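Local coordinates for hypothetical bacterial 6-phosphogluconolactonase (Bacteroides fragilis, PDB 3SCY), which probably acts as a 6-phosphogluconolactonase, hydrolysing the sugar-phosphate lactone 6-phosphogluconolactone to 6-phosphogluconate on a seven-bladed beta-propeller, at residues Ser12-Leu17 against Phe34-Gly39; Asn51-Ile56 against Val67-Lys72; Leu105-Lys110 against Phe125-Asp130; Met154-Cys159 against Asp172-Asp177. One frame throughout, in Å; residues are numbered along the deposited sequence. Where two conformers were deposited one is given.

Interaction 1. Residues Ser12-Leu17 against Phe34-Gly39; sequences SELTML and FNEETG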
loop_
_atom_site.group_PDB
_atom_site.type_symbol
_atom_site.label_atom_id
_atom_site.label_comp_id
_atom_site.label_asym_id
_atom_site.label_seq_id
_atom_site.Cartn_x
_atom_site.Cartn_y
_atom_site.Cartn_z
ATOM N N SER A 12 6.241 -21.459 8.962
ATOM C CA SER A 12 4.924 -20.832 8.910
ATOM C C SER A 12 4.901 -19.502 9.672
ATOM O O SER A 12 3.900 -18.787 9.626
ATOM C CB SER A 12 3.885 -21.788 9.476
ATOM O OG SER A 12 3.974 -23.052 8.835
ATOM N N GLU A 13 6.009 -19.159 10.346
ATOM C CA GLU A 13 6.126 -17.932 11.122
ATOM C C GLU A 13 6.629 -16.811 10.275
ATOM O O GLU A 13 7.774 -16.829 9.846
ATOM C CB GLU A 13 7.043 -18.120 12.338
ATOM C CG GLU A 13 6.417 -18.983 13.425
ATOM C CD GLU A 13 7.224 -19.149 14.699
ATOM O OE1 GLU A 13 8.456 -18.919 14.674
ATOM O OE2 GLU A 13 6.619 -19.527 15.728
ATOM N N LEU A 14 5.780 -15.819 10.078
ATOM C CA LEU A 14 6.128 -14.613 9.348
ATOM C C LEU A 14 6.530 -13.507 10.316
ATOM O O LEU A 14 6.097 -13.514 11.469
ATOM C CB LEU A 14 4.889 -14.137 8.551
ATOM C CG LEU A 14 4.248 -15.088 7.521
ATOM C CD1 LEU A 14 2.821 -14.637 7.209
ATOM C CD2 LEU A 14 5.037 -15.076 6.219
ATOM N N THR A 15 7.309 -12.527 9.848
ATOM C CA THR A 15 7.576 -11.338 10.647
ATOM C C THR A 15 6.703 -10.247 10.074
ATOM O O THR A 15 6.763 -9.983 8.879
ATOM C CB THR A 15 9.053 -10.957 10.714
ATOM O OG1 THR A 15 9.718 -12.074 11.279
ATOM C CG2 THR A 15 9.291 -9.757 11.646
HETATM N N MSE A 16 5.895 -9.627 10.915
HETATM C CA MSE A 16 4.967 -8.594 10.489
HETATM C C MSE A 16 5.412 -7.231 11.026
HETATM O O MSE A 16 5.712 -7.094 12.213
HETATM C CB MSE A 16 3.551 -8.932 10.967
HETATM C CG MSE A 16 2.520 -7.875 10.554
HETATM SE SE MSE A 16 0.723 -8.460 10.917
HETATM C CE MSE A 16 0.714 -8.271 12.622
ATOM N N LEU A 17 5.374 -6.238 10.164
ATOM C CA LEU A 17 5.635 -4.839 10.459
ATOM C C LEU A 17 4.304 -4.132 10.520
ATOM O O LEU A 17 3.455 -4.327 9.638
ATOM C CB LEU A 17 6.501 -4.223 9.357
ATOM C CG LEU A 17 7.906 -4.821 9.165
ATOM C CD1 LEU A 17 8.439 -4.500 7.745
ATOM C CD2 LEU A 17 8.902 -4.156 10.127
ATOM N N PHE A 34 3.931 -13.712 13.235
ATOM C CA PHE A 34 2.554 -14.129 12.928
ATOM C C PHE A 34 2.590 -15.509 12.275
ATOM O O PHE A 34 3.246 -15.677 11.243
ATOM C CB PHE A 34 1.829 -13.096 12.020
ATOM C CG PHE A 34 0.404 -13.532 11.728
ATOM C CD1 PHE A 34 -0.621 -13.306 12.652
ATOM C CD2 PHE A 34 0.096 -14.224 10.559
ATOM C CE1 PHE A 34 -1.922 -13.753 12.406
ATOM C CE2 PHE A 34 -1.213 -14.653 10.308
ATOM C CZ PHE A 34 -2.208 -14.427 11.238
ATOM N N ASN A 35 1.865 -16.489 12.850
ATOM C CA ASN A 35 1.854 -17.829 12.275
ATOM C C ASN A 35 0.735 -17.931 11.232
ATOM O O ASN A 35 -0.440 -17.829 11.591
ATOM C CB ASN A 35 1.698 -18.866 13.379
ATOM C CG ASN A 35 1.958 -20.258 12.909
ATOM O OD1 ASN A 35 1.412 -20.716 11.894
ATOM N ND2 ASN A 35 2.839 -20.947 13.606
ATOM N N GLU A 36 1.099 -18.093 9.936
ATOM C CA GLU A 36 0.108 -18.133 8.843
ATOM C C GLU A 36 -0.589 -19.510 8.727
ATOM O O GLU A 36 -1.369 -19.703 7.801
ATOM C CB GLU A 36 0.696 -17.692 7.485
ATOM C CG GLU A 36 1.809 -18.567 6.916
ATOM C CD GLU A 36 2.134 -18.409 5.439
ATOM O OE1 GLU A 36 1.506 -17.562 4.758
ATOM O OE2 GLU A 36 2.988 -19.183 4.949
ATOM N N GLU A 37 -0.315 -20.447 9.643
ATOM C CA GLU A 37 -1.030 -21.743 9.617
ATOM C C GLU A 37 -2.003 -21.808 10.806
ATOM O O GLU A 37 -2.994 -22.544 10.746
ATOM C CB GLU A 37 -0.080 -22.977 9.596
ATOM C CG GLU A 37 0.774 -23.160 8.338
ATOM C CD GLU A 37 0.165 -23.332 6.953
ATOM O OE1 GLU A 37 -0.968 -23.853 6.850
ATOM O OE2 GLU A 37 0.856 -23.000 5.960
ATOM N N THR A 38 -1.749 -21.028 11.880
ATOM C CA THR A 38 -2.604 -21.034 13.079
ATOM C C THR A 38 -3.262 -19.695 13.445
ATOM O O THR A 38 -4.237 -19.698 14.202
ATOM C CB THR A 38 -1.834 -21.496 14.317
ATOM O OG1 THR A 38 -0.843 -20.521 14.623
ATOM C CG2 THR A 38 -1.208 -22.883 14.157
ATOM N N GLY A 39 -2.704 -18.570 12.969
ATOM C CA GLY A 39 -3.253 -17.259 13.295
ATOM C C GLY A 39 -2.767 -16.670 14.600
ATOM O O GLY A 39 -3.193 -15.578 14.982
HETATM O O HOH W 1 3.423 -21.673 5.922
HETATM O O HOH W 2 3.587 -19.680 16.107
#

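Interaction 2. Residues Asn51-Ile56 against Val67-Lys72; sequences NPSYLI and VNEFSK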
loop_
_atom_site.group_PDB
_atom_site.type_symbol
_atom_site.label_atom_id
_atom_site.label_comp_id
_atom_site.label_asym_id
_atom_site.label_seq_id
_atom_site.Cartn_x
_atom_site.Cartn_y
_atom_site.Cartn_z
ATOM N N ASN A 51 4.529 9.193 13.008
ATOM C CA ASN A 51 3.558 8.918 11.944
ATOM C C ASN A 51 4.115 8.024 10.809
ATOM O O ASN A 51 4.061 8.408 9.631
ATOM C CB ASN A 51 2.987 10.196 11.354
ATOM C CG ASN A 51 2.019 10.864 12.278
ATOM O OD1 ASN A 51 1.451 10.238 13.167
ATOM N ND2 ASN A 51 1.970 12.181 12.201
ATOM N N PRO A 52 4.596 6.809 11.145
ATOM C CA PRO A 52 5.030 5.875 10.091
ATOM C C PRO A 52 3.797 5.165 9.489
ATOM O O PRO A 52 3.553 3.972 9.728
ATOM C CB PRO A 52 5.947 4.923 10.857
ATOM C CG PRO A 52 5.334 4.843 12.227
ATOM C CD PRO A 52 4.714 6.198 12.495
ATOM N N SER A 53 2.957 5.947 8.770
ATOM C CA SER A 53 1.664 5.425 8.310
ATOM C C SER A 53 1.757 4.434 7.143
ATOM O O SER A 53 0.777 3.751 6.826
ATOM C CB SER A 53 0.726 6.558 7.953
ATOM O OG SER A 53 1.260 7.229 6.831
ATOM N N TYR A 54 2.911 4.373 6.508
ATOM C CA TYR A 54 3.172 3.413 5.456
ATOM C C TYR A 54 4.631 3.059 5.530
ATOM O O TYR A 54 5.478 3.921 5.782
ATOM C CB TYR A 54 2.783 3.943 4.039
ATOM C CG TYR A 54 2.317 2.821 3.140
ATOM C CD1 TYR A 54 0.993 2.385 3.175
ATOM C CD2 TYR A 54 3.222 2.105 2.354
ATOM C CE1 TYR A 54 0.581 1.257 2.467
ATOM C CE2 TYR A 54 2.810 0.983 1.620
ATOM C CZ TYR A 54 1.488 0.570 1.686
ATOM O OH TYR A 54 1.035 -0.541 0.996
ATOM N N LEU A 55 4.922 1.802 5.309
ATOM C CA LEU A 55 6.290 1.322 5.335
ATOM C C LEU A 55 6.430 0.127 4.414
ATOM O O LEU A 55 5.450 -0.534 4.057
ATOM C CB LEU A 55 6.733 0.958 6.779
ATOM C CG LEU A 55 5.814 0.040 7.604
ATOM C CD1 LEU A 55 5.983 -1.406 7.220
ATOM C CD2 LEU A 55 6.163 0.134 9.074
ATOM N N ILE A 56 7.675 -0.149 4.062
ATOM C CA ILE A 56 8.001 -1.284 3.213
ATOM C C ILE A 56 9.294 -1.889 3.610
ATOM O O ILE A 56 10.238 -1.182 3.940
ATOM C CB ILE A 56 8.061 -0.858 1.690
ATOM C CG1 ILE A 56 9.077 0.264 1.404
ATOM C CG2 ILE A 56 6.660 -0.600 1.094
ATOM C CD1 ILE A 56 9.451 0.320 -0.089
ATOM N N VAL A 67 7.396 6.129 5.726
ATOM C CA VAL A 67 7.129 7.546 5.579
ATOM C C VAL A 67 7.102 8.110 7.004
ATOM O O VAL A 67 7.056 7.342 7.989
ATOM C CB VAL A 67 5.803 7.857 4.849
ATOM C CG1 VAL A 67 5.796 7.282 3.439
ATOM C CG2 VAL A 67 4.582 7.387 5.667
ATOM N N ASN A 68 7.152 9.447 7.112
ATOM C CA ASN A 68 6.872 10.211 8.336
ATOM C C ASN A 68 5.808 11.173 7.852
ATOM O O ASN A 68 6.142 12.170 7.198
ATOM C CB ASN A 68 8.127 10.880 8.921
ATOM C CG ASN A 68 9.187 9.866 9.284
ATOM O OD1 ASN A 68 9.083 9.154 10.289
ATOM N ND2 ASN A 68 10.198 9.726 8.442
ATOM N N GLU A 69 4.533 10.819 8.054
ATOM C CA GLU A 69 3.434 11.562 7.453
ATOM C C GLU A 69 3.068 12.805 8.247
ATOM O O GLU A 69 2.315 12.746 9.216
ATOM C CB GLU A 69 2.219 10.661 7.209
ATOM C CG GLU A 69 1.195 11.330 6.309
ATOM C CD GLU A 69 -0.146 10.639 6.194
ATOM O OE1 GLU A 69 -0.256 9.458 6.591
ATOM O OE2 GLU A 69 -1.080 11.270 5.651
ATOM N N PHE A 70 3.621 13.931 7.790
ATOM C CA PHE A 70 3.414 15.252 8.350
ATOM C C PHE A 70 3.056 16.227 7.262
ATOM O O PHE A 70 3.542 16.093 6.131
ATOM C CB PHE A 70 4.665 15.714 9.100
ATOM C CG PHE A 70 4.790 14.980 10.403
ATOM C CD1 PHE A 70 4.049 15.373 11.513
ATOM C CD2 PHE A 70 5.618 13.870 10.516
ATOM C CE1 PHE A 70 4.152 14.683 12.719
ATOM C CE2 PHE A 70 5.689 13.157 11.708
ATOM C CZ PHE A 70 4.970 13.580 12.810
ATOM N N SER A 71 2.180 17.203 7.631
ATOM C CA SER A 71 1.561 18.227 6.781
ATOM C C SER A 71 2.493 19.382 6.435
ATOM O O SER A 71 2.189 20.132 5.506
ATOM C CB SER A 71 0.310 18.786 7.457
ATOM O OG SER A 71 -0.652 17.765 7.667
ATOM N N LYS A 72 3.583 19.558 7.193
ATOM C CA LYS A 72 4.530 20.640 6.950
ATOM C C LYS A 72 5.955 20.082 6.774
ATOM O O LYS A 72 6.111 18.993 6.222
ATOM C CB LYS A 72 4.456 21.706 8.065
#

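Interaction 3. Residues Leu105-Lys110 against Phe125-Asp130; sequences LTTNGK and FPIGQD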
loop_
_atom_site.group_PDB
_atom_site.type_symbol
_atom_site.label_atom_id
_atom_site.label_comp_id
_atom_site.label_asym_id
_atom_site.label_seq_id
_atom_site.Cartn_x
_atom_site.Cartn_y
_atom_site.Cartn_z
ATOM N N LEU A 105 4.943 4.393 -0.252
ATOM C CA LEU A 105 6.282 4.400 -0.836
ATOM C C LEU A 105 6.564 3.070 -1.530
ATOM O O LEU A 105 5.905 2.045 -1.252
ATOM C CB LEU A 105 7.385 4.827 0.179
ATOM C CG LEU A 105 7.872 3.847 1.245
ATOM C CD1 LEU A 105 8.910 4.525 2.136
ATOM C CD2 LEU A 105 6.745 3.328 2.155
ATOM N N THR A 106 7.477 3.095 -2.519
ATOM C CA THR A 106 7.861 1.878 -3.219
ATOM C C THR A 106 9.365 1.923 -3.473
ATOM O O THR A 106 9.989 2.955 -3.238
ATOM C CB THR A 106 7.050 1.645 -4.506
ATOM O OG1 THR A 106 7.229 0.267 -4.861
ATOM C CG2 THR A 106 7.477 2.566 -5.657
ATOM N N THR A 107 9.952 0.796 -3.874
ATOM C CA THR A 107 11.381 0.736 -4.134
ATOM C C THR A 107 11.664 -0.189 -5.292
ATOM O O THR A 107 10.899 -1.142 -5.551
ATOM C CB THR A 107 12.141 0.228 -2.869
ATOM O OG1 THR A 107 13.565 0.341 -3.084
ATOM C CG2 THR A 107 11.819 -1.250 -2.503
ATOM N N ASN A 108 12.827 0.030 -5.941
ATOM C CA ASN A 108 13.343 -0.947 -6.893
ATOM C C ASN A 108 14.720 -1.430 -6.394
ATOM O O ASN A 108 15.450 -2.028 -7.163
ATOM C CB ASN A 108 13.424 -0.387 -8.317
ATOM C CG ASN A 108 14.529 0.620 -8.511
ATOM O OD1 ASN A 108 14.980 1.258 -7.555
ATOM N ND2 ASN A 108 15.045 0.708 -9.738
ATOM N N GLY A 109 15.082 -1.106 -5.146
ATOM C CA GLY A 109 16.374 -1.495 -4.571
ATOM C C GLY A 109 17.462 -0.460 -4.796
ATOM O O GLY A 109 18.502 -0.471 -4.108
ATOM N N LYS A 110 17.245 0.447 -5.782
ATOM C CA LYS A 110 18.187 1.524 -6.103
ATOM C C LYS A 110 17.639 2.887 -5.694
ATOM O O LYS A 110 18.397 3.802 -5.436
ATOM C CB LYS A 110 18.523 1.541 -7.599
ATOM C CG LYS A 110 19.251 0.294 -8.067
ATOM C CD LYS A 110 19.489 0.335 -9.571
ATOM C CE LYS A 110 20.334 -0.827 -10.049
ATOM N NZ LYS A 110 19.599 -2.116 -9.964
ATOM N N PHE A 125 14.267 9.157 -3.858
ATOM C CA PHE A 125 15.488 9.144 -3.057
ATOM C C PHE A 125 16.387 8.022 -3.524
ATOM O O PHE A 125 15.953 6.869 -3.465
ATOM C CB PHE A 125 15.205 8.920 -1.550
ATOM C CG PHE A 125 14.249 9.857 -0.865
ATOM C CD1 PHE A 125 12.880 9.629 -0.911
ATOM C CD2 PHE A 125 14.718 10.935 -0.124
ATOM C CE1 PHE A 125 11.992 10.464 -0.246
ATOM C CE2 PHE A 125 13.827 11.801 0.501
ATOM C CZ PHE A 125 12.465 11.557 0.450
ATOM N N PRO A 126 17.658 8.286 -3.884
ATOM C CA PRO A 126 18.573 7.174 -4.155
ATOM C C PRO A 126 18.875 6.439 -2.844
ATOM O O PRO A 126 18.923 7.067 -1.777
ATOM C CB PRO A 126 19.850 7.855 -4.688
ATOM C CG PRO A 126 19.443 9.297 -4.991
ATOM C CD PRO A 126 18.333 9.596 -4.000
ATOM N N ILE A 127 19.103 5.142 -2.929
ATOM C CA ILE A 127 19.473 4.338 -1.758
ATOM C C ILE A 127 20.990 4.179 -1.791
ATOM O O ILE A 127 21.550 3.786 -2.825
ATOM C CB ILE A 127 18.773 2.966 -1.748
ATOM C CG1 ILE A 127 17.235 3.129 -1.666
ATOM C CG2 ILE A 127 19.276 2.133 -0.547
ATOM C CD1 ILE A 127 16.427 1.859 -1.933
ATOM N N GLY A 128 21.650 4.481 -0.677
ATOM C CA GLY A 128 23.104 4.348 -0.619
ATOM C C GLY A 128 23.538 2.895 -0.518
ATOM O O GLY A 128 22.717 1.993 -0.306
ATOM N N GLN A 129 24.854 2.658 -0.627
ATOM C CA GLN A 129 25.399 1.314 -0.624
ATOM C C GLN A 129 25.210 0.583 0.699
ATOM O O GLN A 129 25.333 -0.636 0.741
ATOM C CB GLN A 129 26.876 1.364 -0.969
ATOM C CG GLN A 129 27.112 1.699 -2.430
ATOM C CD GLN A 129 28.574 1.613 -2.784
ATOM O OE1 GLN A 129 29.268 0.659 -2.427
ATOM N NE2 GLN A 129 29.068 2.623 -3.476
ATOM N N ASP A 130 24.939 1.333 1.770
ATOM C CA ASP A 130 24.695 0.798 3.111
ATOM C C ASP A 130 23.192 0.682 3.412
ATOM O O ASP A 130 22.839 0.364 4.539
ATOM C CB ASP A 130 25.357 1.740 4.147
ATOM C CG ASP A 130 24.863 3.196 4.128
ATOM O OD1 ASP A 130 24.113 3.568 3.195
ATOM O OD2 ASP A 130 25.314 3.987 4.977
HETATM O O HOH W 3 21.095 3.601 -5.511
#

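Interaction 4. Residues Met154-Cys159 against Asp172-Asp177; sequences MPHLHC and DDLGTD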
loop_
_atom_site.group_PDB
_atom_site.type_symbol
_atom_site.label_atom_id
_atom_site.label_comp_id
_atom_site.label_asym_id
_atom_site.label_seq_id
_atom_site.Cartn_x
_atom_site.Cartn_y
_atom_site.Cartn_z
HETATM N N MSE A 154 -7.004 19.946 -5.561
HETATM C CA MSE A 154 -5.611 19.897 -6.009
HETATM C C MSE A 154 -5.179 18.455 -6.197
HETATM O O MSE A 154 -5.868 17.562 -5.697
HETATM C CB MSE A 154 -4.692 20.562 -4.950
HETATM C CG MSE A 154 -4.909 20.012 -3.542
HETATM SE SE MSE A 154 -3.703 20.644 -2.162
HETATM C CE MSE A 154 -3.589 22.554 -2.617
ATOM N N PRO A 155 -4.002 18.184 -6.799
ATOM C CA PRO A 155 -3.543 16.786 -6.864
ATOM C C PRO A 155 -3.280 16.233 -5.455
ATOM O O PRO A 155 -2.901 16.978 -4.540
ATOM C CB PRO A 155 -2.248 16.871 -7.687
ATOM C CG PRO A 155 -2.352 18.171 -8.421
ATOM C CD PRO A 155 -3.036 19.088 -7.459
ATOM N N HIS A 156 -3.557 14.952 -5.266
ATOM C CA HIS A 156 -3.311 14.244 -4.014
ATOM C C HIS A 156 -2.739 12.913 -4.405
ATOM O O HIS A 156 -3.461 12.064 -4.913
ATOM C CB HIS A 156 -4.603 14.108 -3.191
ATOM C CG HIS A 156 -5.145 15.399 -2.638
ATOM N ND1 HIS A 156 -4.436 16.144 -1.713
ATOM C CD2 HIS A 156 -6.344 16.001 -2.852
ATOM C CE1 HIS A 156 -5.202 17.196 -1.427
ATOM N NE2 HIS A 156 -6.353 17.156 -2.092
ATOM N N LEU A 157 -1.438 12.744 -4.239
ATOM C CA LEU A 157 -0.776 11.527 -4.684
ATOM C C LEU A 157 -0.854 10.474 -3.593
ATOM O O LEU A 157 -0.476 10.728 -2.457
ATOM C CB LEU A 157 0.661 11.864 -5.116
ATOM C CG LEU A 157 0.827 12.313 -6.587
ATOM C CD1 LEU A 157 0.777 11.109 -7.511
ATOM C CD2 LEU A 157 -0.215 13.382 -7.012
ATOM N N HIS A 158 -1.408 9.294 -3.926
ATOM C CA HIS A 158 -1.720 8.299 -2.910
ATOM C C HIS A 158 -1.096 6.944 -3.095
ATOM O O HIS A 158 -1.207 6.110 -2.184
ATOM C CB HIS A 158 -3.250 8.104 -2.830
ATOM C CG HIS A 158 -3.754 7.983 -1.426
ATOM N ND1 HIS A 158 -3.159 7.133 -0.507
ATOM C CD2 HIS A 158 -4.795 8.610 -0.832
ATOM C CE1 HIS A 158 -3.821 7.318 0.628
ATOM N NE2 HIS A 158 -4.835 8.166 0.465
ATOM N N CYS A 159 -0.445 6.702 -4.243
ATOM C CA CYS A 159 0.149 5.417 -4.518
ATOM C C CYS A 159 1.195 5.574 -5.579
ATOM O O CYS A 159 1.041 6.420 -6.462
ATOM C CB CYS A 159 -0.929 4.426 -4.956
ATOM S SG CYS A 159 -0.389 2.693 -4.995
ATOM N N ASP A 172 -0.966 7.024 -8.539
ATOM C CA ASP A 172 -2.401 7.323 -8.415
ATOM C C ASP A 172 -2.622 8.686 -7.835
ATOM O O ASP A 172 -2.080 8.998 -6.762
ATOM C CB ASP A 172 -3.089 6.286 -7.508
ATOM C CG ASP A 172 -3.124 4.873 -8.033
ATOM O OD1 ASP A 172 -2.843 4.677 -9.229
ATOM O OD2 ASP A 172 -3.476 3.953 -7.241
ATOM N N ASP A 173 -3.461 9.477 -8.503
ATOM C CA ASP A 173 -3.750 10.829 -8.070
ATOM C C ASP A 173 -5.223 10.964 -7.749
ATOM O O ASP A 173 -6.076 11.155 -8.630
ATOM C CB ASP A 173 -3.304 11.811 -9.139
ATOM C CG ASP A 173 -3.473 13.290 -8.827
ATOM O OD1 ASP A 173 -4.146 13.623 -7.819
ATOM O OD2 ASP A 173 -2.934 14.110 -9.587
ATOM N N LEU A 174 -5.509 10.918 -6.446
ATOM C CA LEU A 174 -6.869 11.004 -5.930
ATOM C C LEU A 174 -7.511 12.336 -6.295
ATOM O O LEU A 174 -8.721 12.390 -6.560
ATOM C CB LEU A 174 -6.845 10.778 -4.395
ATOM C CG LEU A 174 -8.193 10.929 -3.615
ATOM C CD1 LEU A 174 -8.218 10.000 -2.407
ATOM C CD2 LEU A 174 -8.447 12.405 -3.170
ATOM N N GLY A 175 -6.706 13.397 -6.317
ATOM C CA GLY A 175 -7.222 14.726 -6.591
ATOM C C GLY A 175 -7.608 15.032 -8.019
ATOM O O GLY A 175 -8.455 15.901 -8.242
ATOM N N THR A 176 -6.974 14.368 -8.998
ATOM C CA THR A 176 -7.262 14.705 -10.399
ATOM C C THR A 176 -7.852 13.535 -11.192
ATOM O O THR A 176 -7.994 13.671 -12.409
ATOM C CB THR A 176 -6.004 15.243 -11.096
ATOM O OG1 THR A 176 -5.076 14.172 -11.263
ATOM C CG2 THR A 176 -5.363 16.396 -10.339
ATOM N N ASP A 177 -8.190 12.400 -10.526
ATOM C CA ASP A 177 -8.780 11.229 -11.207
ATOM C C ASP A 177 -7.852 10.699 -12.313
ATOM O O ASP A 177 -8.311 10.309 -13.381
ATOM C CB ASP A 177 -10.182 11.564 -11.768
ATOM C CG ASP A 177 -11.168 11.818 -10.651
ATOM O OD1 ASP A 177 -11.206 11.008 -9.699
ATOM O OD2 ASP A 177 -11.891 12.829 -10.718
#

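Interaction 1. Residues Ser12-Leu17 against Phe34-Gly39
Leu14 and Phe34 form an antiparallel hydrogen-bonded pair and turn their side chains to the same face of the sheet. Leu14 CD1 comes to the edge of the Phe34 ring, near its plane, 4.3 Å from Phe34 CD2. The same methyl meets Glu36 CB at 3.7 Å, the Leu14 and Glu36 side chains crossing at about a right angle. Glu36 CG sits between its own backbone N and carbonyl carbon (chi1 63°), which brings it to 3.4 Å from Ser12 O, the acceptor that Glu36 N also holds. On the other face, Glu13 and Asn35 are a non-hydrogen-bonded pair whose carboxylate and amide planes stand 87° apart; a water bridges Glu13 OE2 to Asn35 ND2. Asn35 OD1 is turned back on its own chain, taking Glu37 N in the carbonyl plane at 2.8 Å, an Asx turn, and Thr38 N from above that plane, just past the end of strand 28-35. Beyond it, a second water joins the carboxylates of Glu36 and Glu37 and bonds weakly to Ser12 OG. Strand 13-20 lies between strands 28-35 and 354-360, so this hairpin belongs to the blade that the C-terminal strand completes, the velcro closure of the propeller ring.

Interaction 2. Residues Asn51-Ile56 against Val67-Lys72
Glu69 OE1 is gripped by two hydroxyls, Ser53 OG at 2.7 Å across the contact and Tyr21 OH from a neighbouring loop. Ser53 donates to the anti side of the carboxylate, somewhat out of its plane. The Glu69 chain is extended, with CG opposite the backbone N (chi1 -167°), which carries the carboxylate across to the serine. Ser53 OG also lies 3.5 Å from Val67 CG2. Backbone bonds frame this pair: Glu69 N reaches Asn51 O at 2.9 Å in a nearly straight bond, and Val67 N reaches Tyr54 O. The inverse gamma turn centred on Pro52 lies just ahead of strand 55-57, at the open end of the hairpin it forms with strand 63-68 in a four-stranded propeller blade. Asn51 makes up the other end of the contact. Its ND2 gives a bent bond to Glu69 O at 3.1 Å while hanging 3.3 Å above one face of the Phe70 ring, displaced toward the rim, with amide and ring planes 34° apart. Asn51 N is itself held by Thr22 OG1, which ties the residue to the loop following strand 13-20. An unidentified molecule, probably from the crystallisation liquor, lies close to the Glu69 side chain.

Interaction 3. Residues Leu105-Lys110 against Phe125-Asp130
Ile127 reaches across to Thr107 and to the turn that follows it, and most of the close approaches in this small contact involve that isoleucine. Its tip methyl, CD1, lies 3.4 Å from Thr107 OG1 and 3.8 Å from Gly109 O, the Thr107 and Ile127 side chains crossing at about a right angle. Nearer the backbone, Ile127 CB comes within 3.8 Å of Lys110 O. That carbonyl accepts the one direct hydrogen bond between the segments, from Ile127 N at 2.9 Å; the N-H points well at the oxygen but arrives from above the carbonyl plane, 44° out of it. A water donates both to Lys110 O and to Ile127 O, each at 2.7 Å, and so bridges the two backbones beside the direct bond.

Behind this first shell stands the tight turn of residues 108-110, which joins strand 102-107 to strand 111-116. Thr107 OG1, trans to the backbone N (chi1 -173°), accepts from Gly109 N at 2.9 Å in an ST turn and also bonds to Asn111 O. Asn108 OD1 takes Lys110 N from above its amide plane, forming an Asx turn, and holds Asn111 N as well. Outward again, Ile127 packs on Ile112 of strand 111-116, which runs between strands 102-107 and 121-126, and on Tyr65 of the preceding blade.

Chemically the join is mixed: one apolar methyl sits against a hydroxyl already engaged in the turn and a backbone carbonyl oxygen, while the backbone bond and its water carry the pairing of strands 111-116 and 121-126 one step past their ends.

Interaction 4. Residues Met154-Cys159 against Asp172-Asp177
Asp173 lies against Pro155, His156 and Leu157, and its side chain can be followed outward atom by atom. CB is 4.1 Å from Leu157 CD2, and CG comes closer to the same methyl, at 3.7 Å. With CG swung away from the backbone N (chi1 -177°), the carboxylate is directed toward the loop ahead of strand 157-162. There OD1 accepts His156 N at 2.9 Å, the donor coming from above the carboxylate plane; it also takes weak bonds from Gly175 N and Thr176 N in its own segment. OD2 touches Pro155 CB at 3.4 Å and is held from outside by His180 NE2. One buried carboxylate thus ties together the loop before the first strand and the turn after the second.

Alongside, the backbones are joined by Leu174 N to His156 O and by His158 N to Asp172 O, the latter nearly straight at 2.9 Å. Gly175 CA packs against Met154 O at 3.3 Å, a CA-H...O contact. Leu174 spreads its methyls to both histidines, CD1 to His158 CD2 and CD2 to His156 CD2. Tyr117 stacks on the His156 ring, and its carbonyl accepts from His156 ND1.

His158 NE2 is hydrogen-bonded to an unassigned ligand, probably picked up in crystallisation, which may mark a pocket. This is the open end of the first hairpin, strands 157-162 and 168-173, of a four-stranded antiparallel propeller blade.

Along the chain the four contacts come strictly in series; none nests in or crosses another. Interaction 1 closes the first hairpin, in the blade that the C-terminal strand completes. Interaction 2 closes the opening hairpin of the next blade, and Leu17 packs on Leu55 to join the two. Interaction 3 spans the first three strands of the blade after that, bringing the turn after its first strand to the end of its third. Ile56 and Tyr54 pack on Leu105, so the second and third contacts meet between blades. Interaction 4 closes the first hairpin of the following blade, about 6 Å from interaction 3 at the nearest atoms and across the chain's centre from interaction 1.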